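Local coordinates for protein probable TonB-dependent siderophore receptor PiuA (Acinetobacter baumannii, PDB 5FP1) that probably carries out the initial step of iron uptake, binding iron-chelating siderophores at the outer membrane and passing them inward as a TonB-dependent receptor, at residues G246-V251 against W659-V664; D689-T694 against A702-G707. All coordinates share one frame; numbering follows the deposited sequence.

Contact 1. Residues G246-V251 against W659-V664; sequences GKPAEV and WVPSYV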
# COMPACT_ATOMS: atom_id res chain seq x y z
N GLY A 246 25.30 7.38 -1.71
CA GLY A 246 24.85 8.59 -2.36
C GLY A 246 23.55 8.39 -3.11
O GLY A 246 22.62 7.73 -2.65
N LYS A 247 23.49 9.00 -4.28
CA LYS A 247 22.32 8.99 -5.09
C LYS A 247 22.45 7.87 -6.11
O LYS A 247 23.53 7.29 -6.28
CB LYS A 247 22.19 10.31 -5.82
CG LYS A 247 21.74 11.43 -4.91
CD LYS A 247 21.74 12.77 -5.63
CE LYS A 247 23.12 13.11 -6.18
NZ LYS A 247 23.07 14.34 -7.01
N PRO A 248 21.37 7.59 -6.83
CA PRO A 248 21.50 6.59 -7.87
C PRO A 248 22.54 6.99 -8.96
O PRO A 248 22.74 8.17 -9.23
CB PRO A 248 20.08 6.52 -8.45
CG PRO A 248 19.20 6.96 -7.33
CD PRO A 248 19.98 8.03 -6.63
N ALA A 249 23.20 5.99 -9.53
CA ALA A 249 24.19 6.18 -10.57
C ALA A 249 23.67 7.06 -11.68
O ALA A 249 22.49 6.99 -12.05
CB ALA A 249 24.63 4.83 -11.13
N GLU A 250 24.56 7.86 -12.24
CA GLU A 250 24.21 8.71 -13.40
C GLU A 250 24.31 7.88 -14.68
O GLU A 250 25.39 7.80 -15.30
CB GLU A 250 25.19 9.89 -13.46
CG GLU A 250 25.06 10.80 -12.25
CD GLU A 250 23.73 11.57 -12.26
OE1 GLU A 250 23.06 11.63 -13.32
OE2 GLU A 250 23.35 12.11 -11.20
N VAL A 251 23.21 7.22 -15.03
CA VAL A 251 23.11 6.41 -16.22
C VAL A 251 21.87 6.86 -16.96
O VAL A 251 21.03 7.59 -16.41
CB VAL A 251 22.99 4.91 -15.90
CG1 VAL A 251 24.25 4.45 -15.19
CG2 VAL A 251 21.77 4.64 -15.02
N TRP A 659 20.26 8.00 -0.83
CA TRP A 659 19.04 8.76 -1.00
C TRP A 659 18.67 8.99 -2.46
O TRP A 659 19.46 8.71 -3.38
CB TRP A 659 19.16 10.10 -0.28
CG TRP A 659 19.94 11.13 -0.95
CD1 TRP A 659 19.49 12.09 -1.84
CD2 TRP A 659 21.32 11.37 -0.79
NE1 TRP A 659 20.52 12.89 -2.24
CE2 TRP A 659 21.66 12.47 -1.61
CE3 TRP A 659 22.30 10.77 -0.01
CZ2 TRP A 659 22.95 12.98 -1.67
CZ3 TRP A 659 23.60 11.28 -0.08
CH2 TRP A 659 23.91 12.36 -0.91
N VAL A 660 17.44 9.44 -2.67
CA VAL A 660 17.01 9.87 -3.98
C VAL A 660 16.58 11.32 -3.85
O VAL A 660 16.05 11.73 -2.79
CB VAL A 660 15.87 8.98 -4.54
CG1 VAL A 660 16.36 7.56 -4.71
CG2 VAL A 660 14.63 9.04 -3.65
N PRO A 661 16.81 12.11 -4.91
CA PRO A 661 16.57 13.56 -4.79
C PRO A 661 15.12 13.96 -4.87
O PRO A 661 14.26 13.17 -5.29
CB PRO A 661 17.36 14.16 -5.97
CG PRO A 661 17.54 13.04 -6.93
CD PRO A 661 17.58 11.77 -6.11
N SER A 662 14.84 15.20 -4.49
CA SER A 662 13.52 15.79 -4.69
C SER A 662 13.13 15.82 -6.14
O SER A 662 13.98 15.76 -7.04
CB SER A 662 13.51 17.22 -4.16
OG SER A 662 14.40 18.02 -4.92
N TYR A 663 11.84 15.94 -6.39
CA TYR A 663 11.32 15.99 -7.74
C TYR A 663 9.92 16.60 -7.78
O TYR A 663 9.19 16.62 -6.78
CB TYR A 663 11.23 14.57 -8.36
CG TYR A 663 10.27 13.65 -7.63
CD1 TYR A 663 8.92 13.64 -7.92
CD2 TYR A 663 10.71 12.83 -6.61
CE1 TYR A 663 8.04 12.81 -7.23
CE2 TYR A 663 9.83 12.00 -5.92
CZ TYR A 663 8.50 12.00 -6.22
OH TYR A 663 7.62 11.16 -5.53
N VAL A 664 9.56 17.06 -8.97
CA VAL A 664 8.18 17.38 -9.32
C VAL A 664 7.83 16.69 -10.63
O VAL A 664 8.60 16.71 -11.58
CB VAL A 664 8.00 18.90 -9.53
CG1 VAL A 664 6.54 19.21 -9.78
CG2 VAL A 664 8.50 19.65 -8.32
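Lys247 lays its CG over a face of the Trp659 indole, above the rim of the five-membered ring, and this is the main side-chain encounter of the contact. The evidence for a CH-pi interaction is that CG stands 3.6 Å from the centroid of that ring and 30° off its normal; the nearest single approach is from Lys247 CG to Trp659 NE1, 3.3 Å. The same face continues over the backbone of Gly246, whose CA is 3.7 Å from Trp659 CZ3, so glycine and lysine together cover the indole from one side. The ring reaches this position because Trp659 CG lies between its backbone N and carbonyl carbon (chi1 78°).

One backbone hydrogen bond joins the two chains beside the indole: Trp659 N donates to Gly246 O at 3.0 Å, with 164° at the hydrogen. Trp659 O in turn receives a CA-H...O contact from Lys247 CA at 3.3 Å and touches Pro248 CD at 3.4 Å. On the apolar side, Pro248 CG meets Val660 CG1 at 3.9 Å, the two side chains crossing at about a right angle.

Further out, backbone hydrogen bonds position both chains, Lys247 with Trp237 and Ala249 with Pro235 on one, Val660 with Val650 on the other. Lys649 makes a cation-pi contact with Trp659, and Phe693 and Ala702 pack against both Pro248 and Val660. The corner at Gly246 and Lys247, in the loop between strands 234-238 and 264-279, is thereby bonded to the start of strand 659-673 in the beta-barrel of this TonB-dependent receptor.

Contact 2. Residues D689-T694 against A702-G707; sequences DKRYFT and ATEAEG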
# COMPACT_ATOMS: atom_id res chain seq x y z
N ASP A 689 8.67 14.28 -18.70
CA ASP A 689 9.61 13.16 -18.83
C ASP A 689 10.74 13.22 -17.78
O ASP A 689 11.91 12.96 -18.04
CB ASP A 689 10.20 13.09 -20.25
CG ASP A 689 10.70 11.71 -20.60
OD1 ASP A 689 10.30 10.71 -19.94
OD2 ASP A 689 11.52 11.62 -21.53
N LYS A 690 10.35 13.56 -16.57
CA LYS A 690 11.30 13.69 -15.48
C LYS A 690 11.83 12.29 -15.08
O LYS A 690 11.07 11.35 -14.94
CB LYS A 690 10.57 14.32 -14.29
CG LYS A 690 11.37 14.47 -13.02
CD LYS A 690 12.48 15.49 -13.14
CE LYS A 690 13.30 15.46 -11.88
NZ LYS A 690 14.34 16.53 -11.83
N ARG A 691 13.14 12.20 -14.91
CA ARG A 691 13.80 11.05 -14.28
C ARG A 691 13.82 11.26 -12.77
O ARG A 691 14.52 12.14 -12.23
CB ARG A 691 15.22 10.88 -14.81
CG ARG A 691 15.97 9.66 -14.24
CD ARG A 691 17.42 9.66 -14.75
NE ARG A 691 18.23 8.50 -14.36
CZ ARG A 691 19.19 8.52 -13.44
NH1 ARG A 691 19.43 9.61 -12.75
NH2 ARG A 691 19.88 7.42 -13.18
N TYR A 692 13.05 10.43 -12.09
CA TYR A 692 13.02 10.46 -10.64
C TYR A 692 12.81 9.04 -10.10
O TYR A 692 12.64 8.08 -10.88
CB TYR A 692 11.95 11.45 -10.12
CG TYR A 692 10.51 11.06 -10.32
CD1 TYR A 692 9.90 11.18 -11.57
CD2 TYR A 692 9.74 10.55 -9.26
CE1 TYR A 692 8.58 10.81 -11.75
CE2 TYR A 692 8.44 10.17 -9.44
CZ TYR A 692 7.84 10.33 -10.68
OH TYR A 692 6.53 9.95 -10.85
N PHE A 693 12.88 8.94 -8.77
CA PHE A 693 12.86 7.67 -8.07
C PHE A 693 11.76 7.63 -7.01
O PHE A 693 11.69 8.50 -6.14
CB PHE A 693 14.24 7.46 -7.44
CG PHE A 693 15.34 7.37 -8.46
CD1 PHE A 693 15.95 8.50 -8.93
CD2 PHE A 693 15.68 6.14 -9.03
CE1 PHE A 693 16.90 8.43 -9.91
CE2 PHE A 693 16.65 6.07 -10.01
CZ PHE A 693 17.23 7.20 -10.47
N THR A 694 10.94 6.58 -7.09
CA THR A 694 9.80 6.37 -6.19
C THR A 694 10.10 5.45 -5.01
O THR A 694 9.32 5.39 -4.08
CB THR A 694 8.64 5.77 -6.96
OG1 THR A 694 9.12 4.66 -7.71
CG2 THR A 694 8.04 6.80 -7.87
N ALA A 702 17.85 2.06 -5.89
CA ALA A 702 16.57 2.76 -5.88
C ALA A 702 15.78 2.44 -7.13
O ALA A 702 16.35 2.07 -8.16
CB ALA A 702 16.79 4.24 -5.79
N THR A 703 14.47 2.61 -7.06
CA THR A 703 13.61 2.26 -8.17
C THR A 703 13.27 3.52 -8.93
O THR A 703 12.76 4.49 -8.36
CB THR A 703 12.29 1.62 -7.67
OG1 THR A 703 12.60 0.43 -6.94
CG2 THR A 703 11.34 1.27 -8.80
N GLU A 704 13.54 3.51 -10.23
CA GLU A 704 13.18 4.61 -11.10
C GLU A 704 11.69 4.65 -11.43
O GLU A 704 11.05 3.63 -11.70
CB GLU A 704 14.03 4.54 -12.40
CG GLU A 704 14.02 5.79 -13.27
CD GLU A 704 14.95 5.66 -14.48
OE1 GLU A 704 15.85 4.79 -14.48
OE2 GLU A 704 14.77 6.43 -15.44
N ALA A 705 11.12 5.85 -11.39
CA ALA A 705 9.74 6.02 -11.83
C ALA A 705 9.65 5.88 -13.34
O ALA A 705 10.65 6.01 -14.05
CB ALA A 705 9.22 7.39 -11.41
N GLU A 706 8.47 5.55 -13.81
CA GLU A 706 8.20 5.44 -15.22
C GLU A 706 8.42 6.80 -15.91
O GLU A 706 8.24 7.86 -15.28
CB GLU A 706 6.74 5.05 -15.42
CG GLU A 706 5.83 6.19 -15.04
CD GLU A 706 4.36 5.87 -15.07
OE1 GLU A 706 4.00 4.71 -15.43
OE2 GLU A 706 3.56 6.79 -14.75
N GLY A 707 8.86 6.75 -17.17
CA GLY A 707 9.02 7.93 -18.04
C GLY A 707 7.69 8.47 -18.56
O GLY A 707 6.62 8.03 -18.16
O HOH W 1 11.47 8.76 -13.97
O HOH W 2 18.23 5.75 -15.20
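Ala705 N donates to Tyr692 O at 2.7 Å, with 167° at the hydrogen, the shortest backbone bond between the two segments; Glu704 CA adds a long, bent CA-H...O contact to Tyr692 O at 3.5 Å. Thr703 O accepts from Thr694 N at 3.0 Å through a less straight bond. These bonds flank Phe693 and Glu704, an antiparallel non-hydrogen-bonded pair whose side chains diverge.

Beside the pair, Ala705 CB sits over the face of the Tyr692 ring, 3.4 Å from the centroid and only 16° off the normal. The CB bond of Tyr692 leads away from 702-707, yet a chi1 of 70° swings the ring back to the methyl. A water joins the backbones here: it accepts from Tyr692 N and can donate to Lys690 O and Ala705 O.

The aliphatic CG of Arg691 touches Glu704 OE2 at 3.6 Å, while the charged ends are linked through water. Arg691 NE and Glu704 OE2 are 4.2 Å apart, too far for a salt bridge, and a second water accepts from Arg691 NE at 2.9 Å and donates to Glu704 OE1 at 2.7 Å. The edge of the Phe693 ring meets the face of the guanidinium, with CZ over its centre.

Arg691 NH2 also bonds Ala249 O, and Glu704 OE2 accepts from Gly254 N. Tyr692 stacks on Tyr663, and its OH accepts from Arg665 NH1; Tyr663 and Arg665 belong to strand 659-673. The hairpin of strands 693-696 and 701-704 is extended by strand 234-238, which pairs with 701-704, into a small three-stranded antiparallel sheet.

Overall arrangement
After the plug and the first barrel strands, the chain runs through strand 234-238 to 246-251. Contact 1 then closes a loop of about 400 residues, most of the barrel, by bringing this segment to the start of strand 659-673. Contact 2 follows in series, neither enclosing nor crossing contact 1, and closes a short hairpin ahead of the last strand, 709-717. The two lie about 9 Å apart between centres and touch directly, with Val251 of the first packing against Arg691 of the second. Together they tie an early and a late inter-strand loop to one another and to strand 659-673.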